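Local coordinates for 2-methyl-aconitate isomerase (Shewanella oneidensis, PDB 5K87), which catalyses the cis-trans isomerization of 2-methyl-aconitate by base-catalysed proton abstraction, in the 2-methylcitrate cycle that degrades propionate, at residues Val77-Tyr91 and Leu112-Ile126. The protein carries 1 engineered substitution. Residues are numbered along the deposited sequence; the frame is centred on the assembly and turned at random. Where two conformers were deposited one is given.
Sequences VILSHSSKANHDVDY and LTAAVGAFAISNGLI
L125, V116 and L79 carry most of this helix-on-hairpin contact, in which no hydrogen bond crosses and apolar shape does the work. L125, just past helix 113-122, sets CD1 between the two strands and CD2 on H81. CD1 lies against L79 CB at 3.7 Å and reaches V89 CG2, bridging neighbouring strands, while CD2 sits over the face of the H81 imidazole, 3.9 Å from the ring centroid in a CH-pi contact. L125 N donates to A120 O, tying the residue to the helix end.

V116 sends its two methyls to different strands. Its CG2 stands almost on the normal of the Y91 ring, 3.5 Å from the centroid, and its CG1, anti to the backbone N (chi1 165°), meets L79 CD2 at 3.8 Å. L79 answers with its other methyl: CD1 crosses to F119, 3.4 Å from CD1 of that ring. V89 CG2 rests 4.0 Å from A120 CB, and at the chain's turn away from the helix I126 CD1 packs on D88 CB, whose carboxylate is salt-bridged to R140.

Y91, with its ring against V116 CG2, has its hydroxyl hydrogen-bonded to C109 O. A leucine here would probably deprive V116 CG2 of its flat aromatic seat and leave the C109 carbonyl without this hydroxyl partner. V77 CG2 meets L112 CD1 at 3.6 Å, and the L112 side chain lies about 6 Å from a bound malonate ion.

The whole illustrates a helix laid on one face of antiparallel strands 75-81 and 89-96, in a protein of the diaminopimelate epimerase clan, with C109, the inferred proton donor/acceptor of the active site, a few residues before helix 113-122.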
loop_
_atom_site.group_PDB
_atom_site.type_symbol
_atom_site.label_atom_id
_atom_site.label_comp_id
_atom_site.label_asym_id
_atom_site.label_seq_id
_atom_site.Cartn_x
_atom_site.Cartn_y
_atom_site.Cartn_z
ATOM N N VAL A 77 4.977 -9.848 -12.368
ATOM C CA VAL A 77 4.603 -10.857 -13.349
ATOM C C VAL A 77 5.357 -10.587 -14.643
ATOM O O VAL A 77 5.420 -9.441 -15.107
ATOM C CB VAL A 77 3.085 -10.801 -13.634
ATOM C CG1 VAL A 77 2.707 -11.712 -14.789
ATOM C CG2 VAL A 77 2.283 -11.147 -12.384
ATOM N N ILE A 78 5.945 -11.636 -15.216
ATOM C CA ILE A 78 6.578 -11.540 -16.527
ATOM C C ILE A 78 5.897 -12.519 -17.473
ATOM O O ILE A 78 5.813 -13.716 -17.183
ATOM C CB ILE A 78 8.085 -11.848 -16.451
ATOM C CG1 ILE A 78 8.792 -10.811 -15.576
ATOM C CG2 ILE A 78 8.710 -11.880 -17.852
ATOM C CD1 ILE A 78 10.217 -11.186 -15.223
ATOM N N LEU A 79 5.402 -11.994 -18.589
ATOM C CA LEU A 79 4.693 -12.799 -19.574
ATOM C C LEU A 79 5.434 -12.801 -20.899
ATOM O O LEU A 79 6.067 -11.805 -21.263
ATOM C CB LEU A 79 3.283 -12.248 -19.785
ATOM C CG LEU A 79 2.446 -12.155 -18.504
ATOM C CD1 LEU A 79 1.033 -11.661 -18.758
ATOM C CD2 LEU A 79 2.394 -13.495 -17.792
ATOM N N SER A 80 5.325 -13.906 -21.629
ATOM C CA SER A 80 5.985 -14.057 -22.917
ATOM C C SER A 80 5.190 -15.029 -23.773
ATOM O O SER A 80 4.327 -15.754 -23.273
ATOM C CB SER A 80 7.388 -14.605 -22.712
ATOM O OG SER A 80 7.347 -15.808 -21.967
ATOM N N HIS A 81 5.485 -15.044 -25.070
ATOM C CA HIS A 81 4.947 -16.066 -25.971
ATOM C C HIS A 81 5.355 -17.438 -25.490
ATOM O O HIS A 81 6.486 -17.645 -25.055
ATOM C CB HIS A 81 5.514 -15.903 -27.382
ATOM C CG HIS A 81 5.090 -14.651 -28.073
ATOM N ND1 HIS A 81 3.815 -14.466 -28.570
ATOM C CD2 HIS A 81 5.776 -13.524 -28.375
ATOM C CE1 HIS A 81 3.734 -13.276 -29.133
ATOM N NE2 HIS A 81 4.911 -12.683 -29.032
ATOM N N SER A 82 4.440 -18.393 -25.592
ATOM C CA SER A 82 4.745 -19.755 -25.177
ATOM C C SER A 82 5.320 -20.597 -26.308
ATOM O O SER A 82 4.944 -20.437 -27.469
ATOM C CB SER A 82 3.498 -20.441 -24.636
ATOM O OG SER A 82 3.841 -21.693 -24.070
ATOM N N SER A 83 6.221 -21.502 -25.950
ATOM C CA SER A 83 6.693 -22.538 -26.870
ATOM C C SER A 83 6.122 -23.907 -26.513
ATOM O O SER A 83 6.548 -24.931 -27.057
ATOM C CB SER A 83 8.221 -22.610 -26.870
ATOM O OG SER A 83 8.786 -21.449 -27.453
ATOM N N LYS A 84 5.170 -23.931 -25.591
ATOM C CA LYS A 84 4.539 -25.178 -25.184
ATOM C C LYS A 84 3.367 -25.482 -26.100
ATOM O O LYS A 84 2.589 -24.592 -26.441
ATOM C CB LYS A 84 4.043 -25.079 -23.738
ATOM C CG LYS A 84 5.141 -24.892 -22.698
ATOM C CD LYS A 84 5.846 -26.203 -22.390
ATOM C CE LYS A 84 4.873 -27.232 -21.834
ATOM N NZ LYS A 84 5.560 -28.505 -21.465
ATOM N N ALA A 85 3.242 -26.739 -26.509
ATOM C CA ALA A 85 2.090 -27.150 -27.298
ATOM C C ALA A 85 0.794 -26.812 -26.574
ATOM O O ALA A 85 0.671 -27.038 -25.371
ATOM C CB ALA A 85 2.152 -28.638 -27.603
ATOM N N ASN A 86 -0.145 -26.240 -27.319
ATOM C CA ASN A 86 -1.489 -25.957 -26.828
ATOM C C ASN A 86 -1.533 -24.931 -25.697
ATOM O O ASN A 86 -2.450 -24.945 -24.876
ATOM C CB ASN A 86 -2.197 -27.251 -26.416
ATOM C CG ASN A 86 -2.120 -28.318 -27.490
ATOM O OD1 ASN A 86 -2.440 -28.069 -28.651
ATOM N ND2 ASN A 86 -1.661 -29.504 -27.111
ATOM N N HIS A 87 -0.531 -24.054 -25.655
ATOM C CA HIS A 87 -0.558 -22.911 -24.744
ATOM C C HIS A 87 -0.293 -21.637 -25.505
ATOM O O HIS A 87 0.373 -21.648 -26.543
ATOM C CB HIS A 87 0.451 -23.073 -23.610
ATOM C CG HIS A 87 0.135 -24.208 -22.690
ATOM N ND1 HIS A 87 0.350 -25.524 -23.038
ATOM C CD2 HIS A 87 -0.401 -24.232 -21.447
ATOM C CE1 HIS A 87 -0.033 -26.310 -22.046
ATOM N NE2 HIS A 87 -0.493 -25.549 -21.067
ATOM N N ASP A 88 -0.828 -20.538 -24.993
ATOM C CA ASP A 88 -0.673 -19.244 -25.640
ATOM C C ASP A 88 0.416 -18.370 -25.027
ATOM O O ASP A 88 1.157 -17.680 -25.734
ATOM C CB ASP A 88 -1.995 -18.494 -25.590
ATOM C CG ASP A 88 -3.104 -19.248 -26.268
ATOM O OD1 ASP A 88 -2.989 -19.468 -27.492
ATOM O OD2 ASP A 88 -4.092 -19.630 -25.604
ATOM N N VAL A 89 0.521 -18.388 -23.711
ATOM C CA VAL A 89 1.379 -17.433 -23.038
ATOM C C VAL A 89 2.065 -18.128 -21.871
ATOM O O VAL A 89 1.456 -18.975 -21.211
ATOM C CB VAL A 89 0.555 -16.194 -22.564
ATOM C CG1 VAL A 89 -0.546 -16.602 -21.597
ATOM C CG2 VAL A 89 1.457 -15.117 -21.956
ATOM N N ASP A 90 3.333 -17.800 -21.638
ATOM C CA ASP A 90 4.065 -18.268 -20.463
ATOM C C ASP A 90 4.008 -17.211 -19.362
ATOM O O ASP A 90 4.216 -16.013 -19.614
ATOM C CB ASP A 90 5.532 -18.525 -20.787
ATOM C CG ASP A 90 5.758 -19.782 -21.593
ATOM O OD1 ASP A 90 4.799 -20.531 -21.859
ATOM O OD2 ASP A 90 6.932 -20.025 -21.945
ATOM N N TYR A 91 3.786 -17.674 -18.138
ATOM C CA TYR A 91 3.536 -16.805 -16.991
ATOM C C TYR A 91 4.523 -17.124 -15.868
ATOM O O TYR A 91 4.536 -18.242 -15.348
ATOM C CB TYR A 91 2.087 -17.038 -16.553
ATOM C CG TYR A 91 1.628 -16.555 -15.187
ATOM C CD1 TYR A 91 2.227 -15.478 -14.534
ATOM C CD2 TYR A 91 0.563 -17.186 -14.555
ATOM C CE1 TYR A 91 1.771 -15.053 -13.291
ATOM C CE2 TYR A 91 0.099 -16.761 -13.319
ATOM C CZ TYR A 91 0.714 -15.702 -12.694
ATOM O OH TYR A 91 0.272 -15.274 -11.463
ATOM N N LEU A 112 -3.810 -13.208 -9.629
ATOM C CA LEU A 112 -3.369 -12.466 -10.798
ATOM C C LEU A 112 -3.620 -13.209 -12.111
ATOM O O LEU A 112 -3.434 -12.632 -13.181
ATOM C CB LEU A 112 -1.902 -12.068 -10.676
ATOM C CG LEU A 112 -1.603 -10.997 -9.619
ATOM C CD1 LEU A 112 -0.142 -10.585 -9.718
ATOM C CD2 LEU A 112 -2.517 -9.776 -9.744
ATOM N N THR A 113 -4.079 -14.459 -12.055
ATOM C CA THR A 113 -4.296 -15.229 -13.275
ATOM C C THR A 113 -5.276 -14.559 -14.260
ATOM O O THR A 113 -5.045 -14.552 -15.464
ATOM C CB THR A 113 -4.713 -16.675 -12.936
ATOM O OG1 THR A 113 -3.583 -17.374 -12.392
ATOM C CG2 THR A 113 -5.192 -17.398 -14.170
ATOM N N ALA A 114 -6.366 -13.988 -13.756
ATOM C CA ALA A 114 -7.292 -13.268 -14.636
ATOM C C ALA A 114 -6.606 -12.084 -15.330
ATOM O O ALA A 114 -6.850 -11.797 -16.503
ATOM C CB ALA A 114 -8.502 -12.780 -13.850
ATOM N N ALA A 115 -5.757 -11.379 -14.584
ATOM C CA ALA A 115 -5.002 -10.268 -15.143
ATOM C C ALA A 115 -3.968 -10.746 -16.158
ATOM O O ALA A 115 -3.711 -10.049 -17.142
ATOM C CB ALA A 115 -4.357 -9.444 -14.040
ATOM N N VAL A 116 -3.390 -11.925 -15.947
ATOM C CA VAL A 116 -2.483 -12.512 -16.924
ATOM C C VAL A 116 -3.187 -12.707 -18.264
ATOM O O VAL A 116 -2.653 -12.361 -19.314
ATOM C CB VAL A 116 -1.920 -13.855 -16.409
ATOM C CG1 VAL A 116 -1.269 -14.643 -17.532
ATOM C CG2 VAL A 116 -0.944 -13.607 -15.267
ATOM N N GLY A 117 -4.399 -13.255 -18.220
ATOM C CA GLY A 117 -5.154 -13.476 -19.442
ATOM C C GLY A 117 -5.422 -12.178 -20.175
ATOM O O GLY A 117 -5.208 -12.081 -21.383
ATOM N N ALA A 118 -5.896 -11.181 -19.436
ATOM C CA ALA A 118 -6.174 -9.871 -20.012
ATOM C C ALA A 118 -4.918 -9.215 -20.580
ATOM O O ALA A 118 -4.941 -8.662 -21.688
ATOM C CB ALA A 118 -6.819 -8.970 -18.985
ATOM N N PHE A 119 -3.823 -9.257 -19.821
ATOM C CA PHE A 119 -2.581 -8.629 -20.253
ATOM C C PHE A 119 -2.093 -9.262 -21.552
ATOM O O PHE A 119 -1.668 -8.567 -22.478
ATOM C CB PHE A 119 -1.505 -8.732 -19.168
ATOM C CG PHE A 119 -0.194 -8.072 -19.543
ATOM C CD1 PHE A 119 0.716 -8.713 -20.381
ATOM C CD2 PHE A 119 0.122 -6.815 -19.073
ATOM C CE1 PHE A 119 1.926 -8.105 -20.726
ATOM C CE2 PHE A 119 1.331 -6.209 -19.410
ATOM C CZ PHE A 119 2.228 -6.857 -20.222
ATOM N N ALA A 120 -2.152 -10.582 -21.620
ATOM C CA ALA A 120 -1.671 -11.286 -22.796
ATOM C C ALA A 120 -2.443 -10.872 -24.043
ATOM O O ALA A 120 -1.847 -10.615 -25.090
ATOM C CB ALA A 120 -1.761 -12.779 -22.582
ATOM N N ILE A 121 -3.764 -10.807 -23.933
ATOM C CA ILE A 121 -4.606 -10.372 -25.041
ATOM C C ILE A 121 -4.266 -8.939 -25.453
ATOM O O ILE A 121 -4.088 -8.641 -26.636
ATOM C CB ILE A 121 -6.086 -10.465 -24.671
ATOM C CG1 ILE A 121 -6.496 -11.931 -24.511
ATOM C CG2 ILE A 121 -6.951 -9.753 -25.729
ATOM C CD1 ILE A 121 -7.761 -12.119 -23.726
ATOM N N SER A 122 -4.163 -8.057 -24.470
ATOM C CA SER A 122 -3.952 -6.643 -24.731
ATOM C C SER A 122 -2.569 -6.307 -25.256
ATOM O O SER A 122 -2.366 -5.215 -25.785
ATOM C CB SER A 122 -4.229 -5.841 -23.467
ATOM O OG SER A 122 -5.586 -5.993 -23.090
ATOM N N ASN A 123 -1.618 -7.220 -25.103
ATOM C CA ASN A 123 -0.221 -6.912 -25.409
ATOM C C ASN A 123 0.418 -7.820 -26.441
ATOM O O ASN A 123 1.632 -7.984 -26.469
ATOM C CB ASN A 123 0.601 -6.853 -24.124
ATOM C CG ASN A 123 0.267 -5.632 -23.301
ATOM O OD1 ASN A 123 0.769 -4.541 -23.572
ATOM N ND2 ASN A 123 -0.617 -5.790 -22.326
ATOM N N GLY A 124 -0.412 -8.403 -27.296
ATOM C CA GLY A 124 0.102 -9.092 -28.466
ATOM C C GLY A 124 0.728 -10.448 -28.207
ATOM O O GLY A 124 1.535 -10.918 -29.011
ATOM N N LEU A 125 0.363 -11.097 -27.104
ATOM C CA LEU A 125 0.960 -12.385 -26.768
ATOM C C LEU A 125 0.073 -13.556 -27.164
ATOM O O LEU A 125 0.456 -14.706 -26.992
ATOM C CB LEU A 125 1.312 -12.448 -25.276
ATOM C CG LEU A 125 2.314 -11.388 -24.829
ATOM C CD1 LEU A 125 2.613 -11.547 -23.343
ATOM C CD2 LEU A 125 3.587 -11.491 -25.650
ATOM N N ILE A 126 -1.107 -13.259 -27.702
ATOM C CA ILE A 126 -2.060 -14.292 -28.091
ATOM C C ILE A 126 -2.288 -14.276 -29.601
ATOM O O ILE A 126 -2.605 -13.224 -30.155
ATOM C CB ILE A 126 -3.434 -14.093 -27.402
ATOM C CG1 ILE A 126 -3.276 -13.908 -25.887
ATOM C CG2 ILE A 126 -4.374 -15.251 -27.746
ATOM C CD1 ILE A 126 -2.756 -15.122 -25.161
#